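Side-chain contacts in uncharacterized conserved protein of COG5135 (Nostoc punctiforme, PDB 2I51), which binds flavin mononucleotide and belongs to the pyridoxamine 5'-phosphate oxidase-related flavoproteins, though its own reaction is not established: residues A14-R17 with N18-L21; D105-P108 with A109-A112; L117-A120 with A121-Q124; W127-P130 with G131-R134. All blocks are in the same frame, centred on the assembly; numbering follows the deposited sequence. Where two conformers were deposited one is given.

Interaction 1 (A14-R17 with N18-L21)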
ATOM      1  N   ALA A  14     -17.377   7.672   1.164  1.00 13.98           N
ATOM      2  CA  ALA A  14     -16.639   6.713   0.343  1.00 13.08           C
ATOM      3  C   ALA A  14     -17.055   5.287   0.675  1.00 13.66           C
ATOM      4  O   ALA A  14     -17.366   4.485  -0.223  1.00 13.95           O
ATOM      5  CB  ALA A  14     -15.122   6.914   0.536  1.00 13.08           C
ATOM      6  N   LEU A  15     -17.136   4.978   1.969  1.00 12.54           N
ATOM      7  CA  LEU A  15     -17.531   3.620   2.364  1.00 14.17           C
ATOM      8  C   LEU A  15     -18.928   3.304   1.837  1.00 14.56           C
ATOM      9  O   LEU A  15     -19.175   2.233   1.270  1.00 15.45           O
ATOM     10  CB  LEU A  15     -17.520   3.485   3.893  1.00 14.45           C
ATOM     11  CG  LEU A  15     -16.128   3.383   4.499  1.00 15.71           C
ATOM     12  CD1 LEU A  15     -16.190   3.695   5.992  1.00 17.56           C
ATOM     13  CD2 LEU A  15     -15.515   1.993   4.225  1.00 16.11           C
ATOM     14  N   HIS A  16     -19.871   4.221   1.985  1.00 14.60           N
ATOM     15  CA  HIS A  16     -21.210   3.975   1.534  1.00 13.04           C
ATOM     16  C   HIS A  16     -21.296   3.738   0.026  1.00 13.03           C
ATOM     17  O   HIS A  16     -21.986   2.826  -0.443  1.00 14.86           O
ATOM     18  CB  HIS A  16     -22.134   5.093   2.006  1.00 13.76           C
ATOM     19  CG  HIS A  16     -23.549   4.891   1.631  1.00 15.34           C
ATOM     20  ND1 HIS A  16     -24.287   3.831   2.118  1.00 16.55           N
ATOM     21  CD2 HIS A  16     -24.360   5.596   0.812  1.00 15.52           C
ATOM     22  CE1 HIS A  16     -25.510   3.898   1.590  1.00 18.15           C
ATOM     23  NE2 HIS A  16     -25.576   4.955   0.789  1.00 18.17           N
ATOM     24  N   ARG A  17     -20.617   4.572  -0.750  1.00 14.13           N
ATOM     25  CA  ARG A  17     -20.708   4.495  -2.199  1.00 13.52           C
ATOM     26  C   ARG A  17     -19.903   3.352  -2.762  1.00 16.73           C
ATOM     27  O   ARG A  17     -20.051   3.031  -3.943  1.00 19.78           O
ATOM     28  CB  ARG A  17     -20.275   5.802  -2.832  1.00 14.37           C
ATOM     29  CG  ARG A  17     -21.231   6.926  -2.640  1.00 13.67           C
ATOM     30  CD  ARG A  17     -20.791   8.147  -3.375  1.00 15.08           C
ATOM     31  NE  ARG A  17     -19.523   8.579  -2.821  1.00 19.17           N
ATOM     32  CZ  ARG A  17     -18.745   9.531  -3.302  1.00 23.12           C
ATOM     33  NH1 ARG A  17     -19.105  10.242  -4.344  1.00 20.81           N
ATOM     34  NH2 ARG A  17     -17.598   9.787  -2.672  1.00 24.38           N
ATOM     35  N   ASN A  18     -19.116   2.693  -1.938  1.00 14.39           N
ATOM     36  CA  ASN A  18     -18.346   1.507  -2.331  1.00 15.94           C
ATOM     37  C   ASN A  18     -18.821   0.215  -1.672  1.00 18.56           C
ATOM     38  O   ASN A  18     -18.139  -0.807  -1.755  1.00 17.77           O
ATOM     39  CB  ASN A  18     -16.840   1.717  -2.103  1.00 15.87           C
ATOM     40  CG  ASN A  18     -16.244   2.696  -3.061  1.00 16.62           C
ATOM     41  OD1 ASN A  18     -15.616   2.285  -4.044  1.00 21.72           O
ATOM     42  ND2 ASN A  18     -16.418   3.978  -2.827  1.00 15.32           N
ATOM     43  N   ARG A  19     -19.987   0.238  -1.032  1.00 16.71           N
ATOM     44  CA  ARG A  19     -20.462  -0.874  -0.223  1.00 19.09           C
ATOM     45  C   ARG A  19     -20.727  -2.144  -1.058  1.00 18.23           C
ATOM     46  O   ARG A  19     -20.765  -3.221  -0.436  1.00 21.86           O
ATOM     47  CB  ARG A  19     -21.701  -0.457   0.556  1.00 19.26           C
ATOM     48  CG  ARG A  19     -22.910  -0.233  -0.234  1.00 19.50           C
ATOM     49  CD  ARG A  19     -24.029   0.363   0.653  1.00 20.81           C
ATOM     50  NE  ARG A  19     -25.265   0.533  -0.071  1.00 22.90           N
ATOM     51  CZ  ARG A  19     -25.527   1.458  -0.974  1.00 24.30           C
ATOM     52  NH1 ARG A  19     -24.663   2.408  -1.311  1.00 19.05           N
ATOM     53  NH2 ARG A  19     -26.728   1.470  -1.550  1.00 34.63           N
ATOM     54  N   SER A  20     -20.876  -2.022  -2.374  1.00 17.98           N
ATOM     55  CA  SER A  20     -21.131  -3.205  -3.250  1.00 20.51           C
ATOM     56  C   SER A  20     -19.836  -4.010  -3.415  1.00 21.23           C
ATOM     57  O   SER A  20     -19.884  -5.142  -3.919  1.00 22.89           O
ATOM     58  CB  SER A  20     -21.641  -2.792  -4.614  1.00 19.44           C
ATOM     59  OG  SER A  20     -20.743  -1.997  -5.335  1.00 25.42           O
ATOM     60  N   LEU A  21     -18.691  -3.415  -3.069  1.00 19.62           N
ATOM     61  CA  LEU A  21     -17.382  -4.083  -3.225  1.00 18.99           C
ATOM     62  C   LEU A  21     -16.838  -4.482  -1.881  1.00 18.15           C
ATOM     63  O   LEU A  21     -16.447  -3.613  -1.075  1.00 19.39           O
ATOM     64  CB  LEU A  21     -16.416  -3.178  -3.928  1.00 19.07           C
ATOM     65  CG  LEU A  21     -16.855  -2.524  -5.231  1.00 20.77           C
ATOM     66  CD1 LEU A  21     -15.761  -1.548  -5.694  1.00 24.39           C
ATOM     67  CD2 LEU A  21     -17.179  -3.556  -6.324  1.00 22.63           C
TER
HETATM   68  O   HOH W   1     -21.238   0.315  -4.047  1.00 27.06           O
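Asn18, Arg19 and His16 carry this local contact at the C-terminal end of helix 8-17. Asn18 is the first residue to leave helical geometry, and it turns its side chain back to the last helical turn. Asn18 ND2 donates to Ala14 O at 2.8 Å. The bond is fairly straight, and the acceptor lies close to the amide plane of Asn18. The backbone N of Asn18 reaches Leu15 O at 3.2 Å and makes a weak bond to Ala14 O. The amide is held at both ends, because OD1 accepts from the backbone N of Asn83 and ND2 also bonds Thr84 OG1. Replacing Asn18 by alanine removes this amide, which would probably cost Ala14 O its strong side-chain donor and weaken the tie between the helix end and the loop at Asn83 and Thr84.

Arg19 closes the outer side. Its CG sits between the backbone N and the carbonyl carbon (chi1 69°), which brings the extended chain back alongside His16. Arg19 NH1 donates to His16 O at 2.8 Å, with that oxygen in the guanidinium plane. The same guanidinium lies flat on the His16 ring in an offset stack, with centres 4.0 Å apart and planes at 4°. Arg19 NH1 rides over the ring, nearest His16 CE1 at 3.4 Å. Arg17 instead sends its polar end to Glu86 in a salt bridge. Water 1 links Arg17 O to Ser20 N. The arrangement is a side-chain cap on a helix C-terminus, running directly into the type I beta turn Asn18 to Leu21.

Interaction 2 (D105-P108 with A109-A112)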
ATOM      1  N   ASP A 105      -5.557  -0.130  29.718  1.00 17.90           N
ATOM      2  CA  ASP A 105      -6.761   0.647  29.489  1.00 20.87           C
ATOM      3  C   ASP A 105      -7.506   0.316  28.205  1.00 21.71           C
ATOM      4  O   ASP A 105      -8.677   0.626  28.090  1.00 22.48           O
ATOM      5  CB  ASP A 105      -6.481   2.157  29.520  1.00 24.75           C
ATOM      6  CG  ASP A 105      -5.409   2.601  28.505  1.00 36.98           C
ATOM      7  OD1 ASP A 105      -4.413   1.871  28.283  1.00 45.63           O
ATOM      8  OD2 ASP A 105      -5.547   3.720  27.960  1.00 54.72           O
ATOM      9  N   LEU A 106      -6.827  -0.299  27.228  1.00 17.10           N
ATOM     10  CA  LEU A 106      -7.459  -0.651  25.982  1.00 16.63           C
ATOM     11  C   LEU A 106      -7.771  -2.154  25.888  1.00 12.58           C
ATOM     12  O   LEU A 106      -8.147  -2.632  24.818  1.00 14.48           O
ATOM     13  CB  LEU A 106      -6.560  -0.248  24.797  1.00 17.44           C
ATOM     14  CG  LEU A 106      -6.524   1.284  24.577  1.00 22.22           C
ATOM     15  CD1 LEU A 106      -5.363   1.687  23.721  1.00 21.92           C
ATOM     16  CD2 LEU A 106      -7.848   1.681  23.903  1.00 25.48           C
ATOM     17  N   GLN A 107      -7.597  -2.886  26.973  1.00 12.87           N
ATOM     18  CA  GLN A 107      -7.994  -4.321  26.903  1.00 11.12           C
ATOM     19  C   GLN A 107      -9.471  -4.488  26.564  1.00 11.96           C
ATOM     20  O   GLN A 107      -9.811  -5.363  25.782  1.00 13.09           O
ATOM     21  CB  GLN A 107      -7.570  -5.106  28.127  1.00 12.59           C
ATOM     22  CG  GLN A 107      -6.060  -5.314  28.161  1.00 14.66           C
ATOM     23  CD  GLN A 107      -5.529  -6.161  27.043  1.00 14.59           C
ATOM     24  OE1 GLN A 107      -6.190  -7.122  26.624  1.00 14.83           O
ATOM     25  NE2 GLN A 107      -4.304  -5.820  26.545  1.00 14.37           N
ATOM     26  N   PRO A 108     -10.406  -3.697  27.158  1.00 12.23           N
ATOM     27  CA  PRO A 108     -11.785  -3.858  26.760  1.00 13.44           C
ATOM     28  C   PRO A 108     -11.994  -3.700  25.245  1.00 12.36           C
ATOM     29  O   PRO A 108     -12.798  -4.452  24.661  1.00 12.87           O
ATOM     30  CB  PRO A 108     -12.518  -2.790  27.577  1.00 13.69           C
ATOM     31  CG  PRO A 108     -11.653  -2.619  28.793  1.00 12.85           C
ATOM     32  CD  PRO A 108     -10.271  -2.743  28.299  1.00 13.08           C
ATOM     33  N   ALA A 109     -11.272  -2.767  24.599  1.00 13.27           N
ATOM     34  CA  ALA A 109     -11.376  -2.614  23.169  1.00 12.85           C
ATOM     35  C   ALA A 109     -10.876  -3.834  22.446  1.00 12.98           C
ATOM     36  O   ALA A 109     -11.430  -4.255  21.463  1.00 13.85           O
ATOM     37  CB  ALA A 109     -10.612  -1.371  22.696  1.00 14.54           C
ATOM     38  N   ARG A 110      -9.768  -4.387  22.903  1.00 12.39           N
ATOM     39  CA  ARG A 110      -9.225  -5.610  22.300  1.00 12.21           C
ATOM     40  C   ARG A 110     -10.174  -6.802  22.418  1.00 11.82           C
ATOM     41  O   ARG A 110     -10.377  -7.559  21.455  1.00 13.27           O
ATOM     42  CB  ARG A 110      -7.855  -5.913  22.926  1.00 13.19           C
ATOM     43  CG  ARG A 110      -7.173  -7.230  22.484  1.00 12.82           C
ATOM     44  CD  ARG A 110      -5.807  -7.385  23.087  1.00 13.30           C
ATOM     45  NE  ARG A 110      -5.248  -8.705  22.826  1.00 14.88           N
ATOM     46  CZ  ARG A 110      -5.213  -9.715  23.692  1.00 15.86           C
ATOM     47  NH1 ARG A 110      -5.680  -9.586  24.938  1.00 14.17           N
ATOM     48  NH2 ARG A 110      -4.730 -10.884  23.284  1.00 15.03           N
ATOM     49  N   ILE A 111     -10.735  -6.948  23.598  1.00 11.64           N
ATOM     50  CA  ILE A 111     -11.683  -8.043  23.889  1.00 12.19           C
ATOM     51  C   ILE A 111     -12.943  -7.893  23.027  1.00 12.54           C
ATOM     52  O   ILE A 111     -13.442  -8.849  22.436  1.00 13.65           O
ATOM     53  CB  ILE A 111     -12.047  -8.073  25.389  1.00 12.12           C
ATOM     54  CG1 ILE A 111     -10.798  -8.421  26.192  1.00 11.87           C
ATOM     55  CG2 ILE A 111     -13.161  -9.114  25.637  1.00 14.30           C
ATOM     56  CD1 ILE A 111     -10.792  -7.963  27.684  1.00 12.81           C
ATOM     57  N   ALA A 112     -13.489  -6.668  22.921  1.00 12.27           N
ATOM     58  CA  ALA A 112     -14.630  -6.408  22.084  1.00 13.82           C
ATOM     59  C   ALA A 112     -14.343  -6.764  20.642  1.00 13.18           C
ATOM     60  O   ALA A 112     -15.177  -7.356  19.972  1.00 14.81           O
ATOM     61  CB  ALA A 112     -15.061  -4.911  22.203  1.00 14.95           C
TER
HETATM   62  O   HOH W   2     -10.871  -0.067  26.068  1.00 21.54           O
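Gln107 and Arg110 lie side by side in the first turn of helix 107-116. Arg110 NH1 donates to Gln107 OE1 at 3.0 Å. The donor lies in the carbonyl plane, on a lone pair of OE1. The oxygen in turn sits at the guanidinium edge, while the amide and guanidinium planes are 64° apart. Gln107 reaches this place through a bend at chi2 (-65°), which folds its amide over toward Arg110 CD, 3.6 Å from Gln107 OE1. This is the tighter, inward side. Gln107 NE2 bonds Ser98 O, Arg110 NE bonds Phe155 O, and both side chains rest on Ile97 of strand 86-97. Leu106 packs on Thr95 and Ile97 of the same strand, and its CD2 makes a light apolar touch with Ala109 CB at 4.3 Å. Ile111 lays CG1 beside Gln107 O at 3.2 Å. A leucine in place of Gln107 would probably leave Arg110 NH1 without this acceptor and Ser98 O without its amide donor.

The other side is looser. Pro108 is exposed. Water 2 bridges the helix start by donating to Asp105 O and accepting a weak bond from Ala109 N.

Backbone bonds from Arg110 N to Leu106 O, Ile111 N to Gln107 O and Ala112 N to Pro108 O set the helical spacing. The arrangement is a helix N-terminus, with Leu106 at the N-cap and proline in the first turn, packed against the antiparallel sheet.

Interaction 3 (L117-A120 with A121-Q124). With EDO (1,2-ethanediol), chain I.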
ATOM      1  N   LEU A 117     -15.445 -10.548  15.859  1.00 14.89           N
ATOM      2  CA  LEU A 117     -14.994 -11.301  14.719  1.00 15.15           C
ATOM      3  C   LEU A 117     -15.884 -12.486  14.369  1.00 17.10           C
ATOM      4  O   LEU A 117     -16.612 -13.017  15.202  1.00 16.82           O
ATOM      5  CB  LEU A 117     -13.587 -11.823  14.946  1.00 15.44           C
ATOM      6  CG  LEU A 117     -12.498 -10.769  15.172  1.00 14.11           C
ATOM      7  CD1 LEU A 117     -11.184 -11.503  15.399  1.00 15.94           C
ATOM      8  CD2 LEU A 117     -12.364  -9.804  13.999  1.00 17.93           C
ATOM      9  N   SER A 118     -15.788 -12.958  13.113  1.00 18.84           N
ATOM     10  CA  SER A 118     -16.329 -14.260  12.832  1.00 18.42           C
ATOM     11  C   SER A 118     -15.493 -15.423  13.403  1.00 19.14           C
ATOM     12  O   SER A 118     -14.318 -15.272  13.728  1.00 17.24           O
ATOM     13  CB  SER A 118     -16.424 -14.480  11.303  1.00 20.15           C
ATOM     14  OG  SER A 118     -15.118 -14.447  10.769  1.00 20.87           O
ATOM     15  N   ASP A 119     -16.088 -16.614  13.466  1.00 18.89           N
ATOM     16  CA  ASP A 119     -15.314 -17.802  13.805  1.00 20.06           C
ATOM     17  C   ASP A 119     -14.137 -17.975  12.882  1.00 20.35           C
ATOM     18  O   ASP A 119     -13.064 -18.324  13.312  1.00 20.21           O
ATOM     19  CB  ASP A 119     -16.175 -19.076  13.802  1.00 21.28           C
ATOM     20  CG  ASP A 119     -17.103 -19.180  14.988  1.00 26.27           C
ATOM     21  OD1 ASP A 119     -16.779 -18.656  16.094  1.00 29.53           O
ATOM     22  OD2 ASP A 119     -18.139 -19.881  14.851  1.00 31.28           O
ATOM     23  N   ALA A 120     -14.359 -17.765  11.582  1.00 20.39           N
ATOM     24  CA  ALA A 120     -13.261 -17.939  10.622  1.00 20.55           C
ATOM     25  C   ALA A 120     -12.062 -17.049  10.925  1.00 19.62           C
ATOM     26  O   ALA A 120     -10.884 -17.474  10.831  1.00 19.95           O
ATOM     27  CB  ALA A 120     -13.785 -17.674   9.165  1.00 22.26           C
ATOM     28  N   ALA A 121     -12.355 -15.804  11.287  1.00 19.20           N
ATOM     29  CA  ALA A 121     -11.345 -14.839  11.545  1.00 18.42           C
ATOM     30  C   ALA A 121     -10.609 -15.226  12.839  1.00 19.73           C
ATOM     31  O   ALA A 121      -9.385 -15.168  12.885  1.00 18.64           O
ATOM     32  CB  ALA A 121     -11.910 -13.409  11.623  1.00 19.18           C
ATOM     33  N   ARG A 122     -11.343 -15.639  13.886  1.00 17.19           N
ATOM     34  CA  ARG A 122     -10.631 -16.087  15.104  1.00 14.56           C
ATOM     35  C   ARG A 122      -9.763 -17.323  14.887  1.00 15.92           C
ATOM     36  O   ARG A 122      -8.684 -17.442  15.442  1.00 16.85           O
ATOM     37  CB  ARG A 122     -11.604 -16.351  16.243  1.00 15.25           C
ATOM     38  CG  ARG A 122     -12.220 -15.099  16.875  1.00 14.61           C
ATOM     39  CD  ARG A 122     -13.052 -15.419  18.107  1.00 13.89           C
ATOM     40  NE  ARG A 122     -14.350 -16.018  17.766  1.00 14.66           N
ATOM     41  CZ  ARG A 122     -15.428 -15.314  17.456  1.00 15.85           C
ATOM     42  NH1 ARG A 122     -15.454 -13.991  17.575  1.00 15.01           N
ATOM     43  NH2 ARG A 122     -16.490 -15.951  17.007  1.00 18.17           N
ATOM     44  N   LEU A 123     -10.264 -18.255  14.040  1.00 18.30           N
ATOM     45  CA  LEU A 123      -9.581 -19.536  13.785  0.50 17.84           C
ATOM     46  C   LEU A 123      -8.166 -19.300  13.229  1.00 17.29           C
ATOM     47  O   LEU A 123      -7.239 -20.037  13.545  1.00 17.53           O
ATOM     48  CB  LEU A 123     -10.392 -20.414  12.799  0.50 19.92           C
ATOM     49  CG  LEU A 123     -11.569 -21.271  13.306  0.50 23.06           C
ATOM     50  CD1 LEU A 123     -12.474 -21.716  12.165  0.50 25.31           C
ATOM     51  CD2 LEU A 123     -11.082 -22.507  14.055  0.50 20.78           C
ATOM     52  N   GLN A 124      -7.987 -18.278  12.418  1.00 19.06           N
ATOM     53  CA  GLN A 124      -6.677 -18.023  11.804  1.00 19.17           C
ATOM     54  C   GLN A 124      -5.577 -17.763  12.805  1.00 20.08           C
ATOM     55  O   GLN A 124      -4.418 -18.006  12.528  1.00 18.80           O
ATOM     56  CB  GLN A 124      -6.723 -16.854  10.819  1.00 21.80           C
ATOM     57  CG  GLN A 124      -7.589 -17.047   9.643  1.00 27.46           C
ATOM     58  CD  GLN A 124      -7.288 -16.049   8.497  1.00 23.98           C
ATOM     59  OE1 GLN A 124      -6.341 -15.258   8.559  1.00 34.51           O
ATOM     60  NE2 GLN A 124      -8.095 -16.113   7.451  1.00 37.32           N
TER
HETATM   61  C1  EDO I 306      -4.136 -12.677  11.168  1.00 41.16           C
HETATM   62  O1  EDO I 306      -5.037 -13.786  11.333  1.00 45.21           O
HETATM   63  C2  EDO I 306      -4.940 -11.382  11.127  1.00 38.86           C
HETATM   64  O2  EDO I 306      -6.300 -11.570  10.662  1.00 40.58           O
HETATM   65  O   HOH W   3     -19.121 -14.803  16.516  1.00 37.43           O
HETATM   66  O   HOH W   4     -14.087 -18.868  17.890  1.00 16.89           O
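The backbone runs extended through Leu117 and Ser118, then winds into the short helix 119-123. Arg122 N bonds Ser118 O at 3.0 Å, and Leu123 N bonds Asp119 O at 2.9 Å. A further bond from Gln124 N to Ala120 O is weak.

Ser118 is the N-cap. With OG between its backbone N and carbonyl carbon (chi1 63°), the hydroxyl faces the first turn, and Ser118 OG accepts from Ala121 N at 3.1 Å. Leu117, just before the cap, lays its CB on Ala121 CB at 4.0 Å, and its CB and CD1 also touch Arg122 CG.

Arg122 is buried and folds back over the helix start. The bend at chi3 (-75°) turns its guanidinium toward the backbone of 117-118, and Ser118 O lies over the centre of one face. Arg122 NH2 forms a salt bridge with Asp119 OD1 at 2.9 Å. The carboxylate oxygen sits at the guanidinium edge, but the guanidinium meets it from above the carboxylate plane. The two planes stand 80° apart. Arg122 NH1 makes a weak bond to Leu117 O at 2.8 Å and is hydrogen-bonded to Trp114 O near the end of helix 107-116. Water 4 joins NE to OD1. Water 3 accepts from NH2 and donates weakly to Leu117 O. Both waters lie at the guanidinium edge, in its plane. Carbonyl oxygens and the carboxylate around this charge would probably stabilise it.

Pro146 and Pro148 pack on Arg122. At the far end Gln124 touches Gln175 of the second subunit. The arrangement is a serine N-cap on a short helix, with an arginine tying it to the preceding helix.

Interaction 4 (W127-P130 with G131-R134). With EDO (1,2-ethanediol), chain U.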
ATOM      1  N   TRP A 127      -3.466 -20.830  13.420  1.00 17.61           N
ATOM      2  CA  TRP A 127      -2.652 -21.369  12.319  1.00 17.26           C
ATOM      3  C   TRP A 127      -1.163 -21.409  12.674  1.00 18.35           C
ATOM      4  O   TRP A 127      -0.714 -20.774  13.621  1.00 17.01           O
ATOM      5  CB  TRP A 127      -2.855 -20.524  11.060  1.00 18.45           C
ATOM      6  CG  TRP A 127      -4.172 -20.713  10.374  1.00 18.25           C
ATOM      7  CD1 TRP A 127      -5.203 -21.522  10.749  1.00 16.36           C
ATOM      8  CD2 TRP A 127      -4.586 -20.064   9.178  1.00 15.33           C
ATOM      9  NE1 TRP A 127      -6.243 -21.395   9.861  1.00 19.86           N
ATOM     10  CE2 TRP A 127      -5.884 -20.504   8.881  1.00 19.65           C
ATOM     11  CE3 TRP A 127      -3.973 -19.131   8.332  1.00 19.77           C
ATOM     12  CZ2 TRP A 127      -6.578 -20.078   7.774  1.00 19.36           C
ATOM     13  CZ3 TRP A 127      -4.678 -18.679   7.252  1.00 21.27           C
ATOM     14  CH2 TRP A 127      -5.957 -19.173   6.961  1.00 20.16           C
ATOM     15  N   PRO A 128      -0.387 -22.239  11.961  1.00 17.62           N
ATOM     16  CA  PRO A 128       1.029 -22.294  12.273  1.00 18.04           C
ATOM     17  C   PRO A 128       1.769 -21.000  12.032  1.00 18.79           C
ATOM     18  O   PRO A 128       1.244 -20.110  11.382  1.00 20.93           O
ATOM     19  CB  PRO A 128       1.560 -23.422  11.372  1.00 20.67           C
ATOM     20  CG  PRO A 128       0.524 -23.702  10.405  1.00 23.92           C
ATOM     21  CD  PRO A 128      -0.795 -23.192  10.926  1.00 19.62           C
ATOM     22  N   TYR A 129       2.968 -20.923  12.602  1.00 20.25           N
ATOM     23  CA  TYR A 129       3.756 -19.703  12.704  1.00 19.31           C
ATOM     24  C   TYR A 129       3.965 -19.033  11.334  1.00 20.30           C
ATOM     25  O   TYR A 129       4.569 -19.604  10.448  1.00 19.43           O
ATOM     26  CB  TYR A 129       5.110 -20.002  13.330  1.00 18.68           C
ATOM     27  CG  TYR A 129       5.721 -18.831  14.043  1.00 17.09           C
ATOM     28  CD1 TYR A 129       6.228 -17.753  13.341  1.00 21.07           C
ATOM     29  CD2 TYR A 129       5.803 -18.801  15.419  1.00 22.44           C
ATOM     30  CE1 TYR A 129       6.797 -16.670  13.995  1.00 18.94           C
ATOM     31  CE2 TYR A 129       6.372 -17.711  16.082  1.00 21.22           C
ATOM     32  CZ  TYR A 129       6.852 -16.659  15.356  1.00 25.57           C
ATOM     33  OH  TYR A 129       7.417 -15.569  15.978  1.00 26.47           O
ATOM     34  N   PRO A 130       3.436 -17.820  11.164  1.00 19.00           N
ATOM     35  CA  PRO A 130       3.511 -17.175   9.867  1.00 20.50           C
ATOM     36  C   PRO A 130       4.936 -16.987   9.395  1.00 21.63           C
ATOM     37  O   PRO A 130       5.824 -16.633  10.188  1.00 22.84           O
ATOM     38  CB  PRO A 130       2.853 -15.815  10.105  1.00 22.23           C
ATOM     39  CG  PRO A 130       2.948 -15.581  11.526  1.00 23.29           C
ATOM     40  CD  PRO A 130       2.787 -16.955  12.157  1.00 20.63           C
ATOM     41  N   GLY A 131       5.154 -17.237   8.106  1.00 20.82           N
ATOM     42  CA  GLY A 131       6.475 -17.070   7.491  1.00 21.21           C
ATOM     43  C   GLY A 131       7.449 -18.234   7.570  1.00 22.51           C
ATOM     44  O   GLY A 131       8.492 -18.212   6.939  1.00 24.68           O
ATOM     45  N   LYS A 132       7.142 -19.255   8.348  1.00 20.10           N
ATOM     46  CA  LYS A 132       8.012 -20.395   8.430  1.00 20.50           C
ATOM     47  C   LYS A 132       7.693 -21.318   7.268  1.00 22.39           C
ATOM     48  O   LYS A 132       6.684 -21.152   6.639  1.00 18.81           O
ATOM     49  CB  LYS A 132       7.802 -21.114   9.772  1.00 21.81           C
ATOM     50  CG  LYS A 132       8.105 -20.243  10.983  1.00 24.68           C
ATOM     51  CD  LYS A 132       9.495 -19.674  10.968  1.00 34.13           C
ATOM     52  CE  LYS A 132       9.827 -18.995  12.299  1.00 41.24           C
ATOM     53  NZ  LYS A 132      11.285 -18.752  12.431  1.00 36.23           N
ATOM     54  N   PRO A 133       8.555 -22.314   6.994  1.00 20.31           N
ATOM     55  CA  PRO A 133       8.268 -23.285   5.936  1.00 20.91           C
ATOM     56  C   PRO A 133       6.882 -23.893   6.014  1.00 17.95           C
ATOM     57  O   PRO A 133       6.448 -24.298   7.090  1.00 22.36           O
ATOM     58  CB  PRO A 133       9.337 -24.357   6.181  1.00 23.22           C
ATOM     59  CG  PRO A 133      10.533 -23.509   6.639  1.00 24.10           C
ATOM     60  CD  PRO A 133       9.879 -22.577   7.616  1.00 22.49           C
ATOM     61  N   ARG A 134       6.193 -23.960   4.882  1.00 17.74           N
ATOM     62  CA  ARG A 134       4.772 -24.303   4.840  1.00 15.74           C
ATOM     63  C   ARG A 134       4.549 -25.708   5.396  1.00 19.26           C
ATOM     64  O   ARG A 134       5.169 -26.671   4.932  1.00 20.99           O
ATOM     65  CB  ARG A 134       4.247 -24.236   3.412  1.00 18.97           C
ATOM     66  CG  ARG A 134       2.795 -24.751   3.233  1.00 19.90           C
ATOM     67  CD  ARG A 134       1.841 -24.099   4.180  1.00 17.48           C
ATOM     68  NE  ARG A 134       0.512 -24.641   4.042  1.00 16.15           N
ATOM     69  CZ  ARG A 134      -0.475 -24.143   3.318  1.00 22.81           C
ATOM     70  NH1 ARG A 134      -0.293 -23.055   2.579  1.00 22.43           N
ATOM     71  NH2 ARG A 134      -1.660 -24.761   3.342  1.00 25.84           N
TER
HETATM   72  C1  EDO U 305       5.897 -13.519   7.750  1.00 29.46           C
HETATM   73  O1  EDO U 305       6.688 -13.544   8.958  1.00 49.76           O
HETATM   74  C2  EDO U 305       4.582 -12.972   8.230  1.00 27.21           C
HETATM   75  O2  EDO U 305       5.057 -11.948   9.044  1.00 23.25           O
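Tyr129 and Lys132 meet across a surface turn in the long loop between helix 119-123 and strand 155-169. It is a type II beta turn from Tyr129 to Lys132, closed by a weak bond of 3.3 Å from Lys132 N to Tyr129 O. The side chains of these two end residues of the turn lie alongside each other and point the same way. Lys132 CG rests 3.8 Å from Tyr129 CB, and Lys132 CE lies 3.9 Å from Tyr129 CD1. The bend at chi2 (-56°) lays the lysine chain along the tyrosine. Its NZ stays 5.6 Å from the Tyr129 ring centroid, at most a weak cation-pi attraction.

Pro130 and Gly131 form the corner. Gly131 has phi 86° and psi -10°, where a side chain would jam against Pro130 O. A 1,2-ethanediol, probably from the crystallisation liquor, bonds Pro130 O weakly and also Ala64 N, a residue of the flavin mononucleotide pocket.

The loop is held against the second subunit. Tyr129 O also accepts from Asn194 of that subunit, and Arg134 NH1 donates to Gln175 O of the second subunit. The arrangement is a proline-glycine type II turn at the dimer interface, near a flavin site.

Overall arrangement
The four contacts follow one another along the chain. Interaction 1 ends helix 8-17 and packs on strands 74-81 and 86-97. Interaction 2 opens helix 107-116, which also rests on strand 86-97, so the two share one antiparallel sheet though their centres are 28 Å apart. Interaction 3 starts helix 119-123, its centre 17 Å from that of interaction 2. Interaction 4 lies in the loop beyond, its centre 17 Å from that of interaction 3. All eight of its residues are within reach of the second subunit. Interactions 1 and 3 each touch that subunit through one residue, interaction 2 not at all. The side chains of Gln124 and Pro130 lie about 7 Å and 6 Å from a bound flavin mononucleotide.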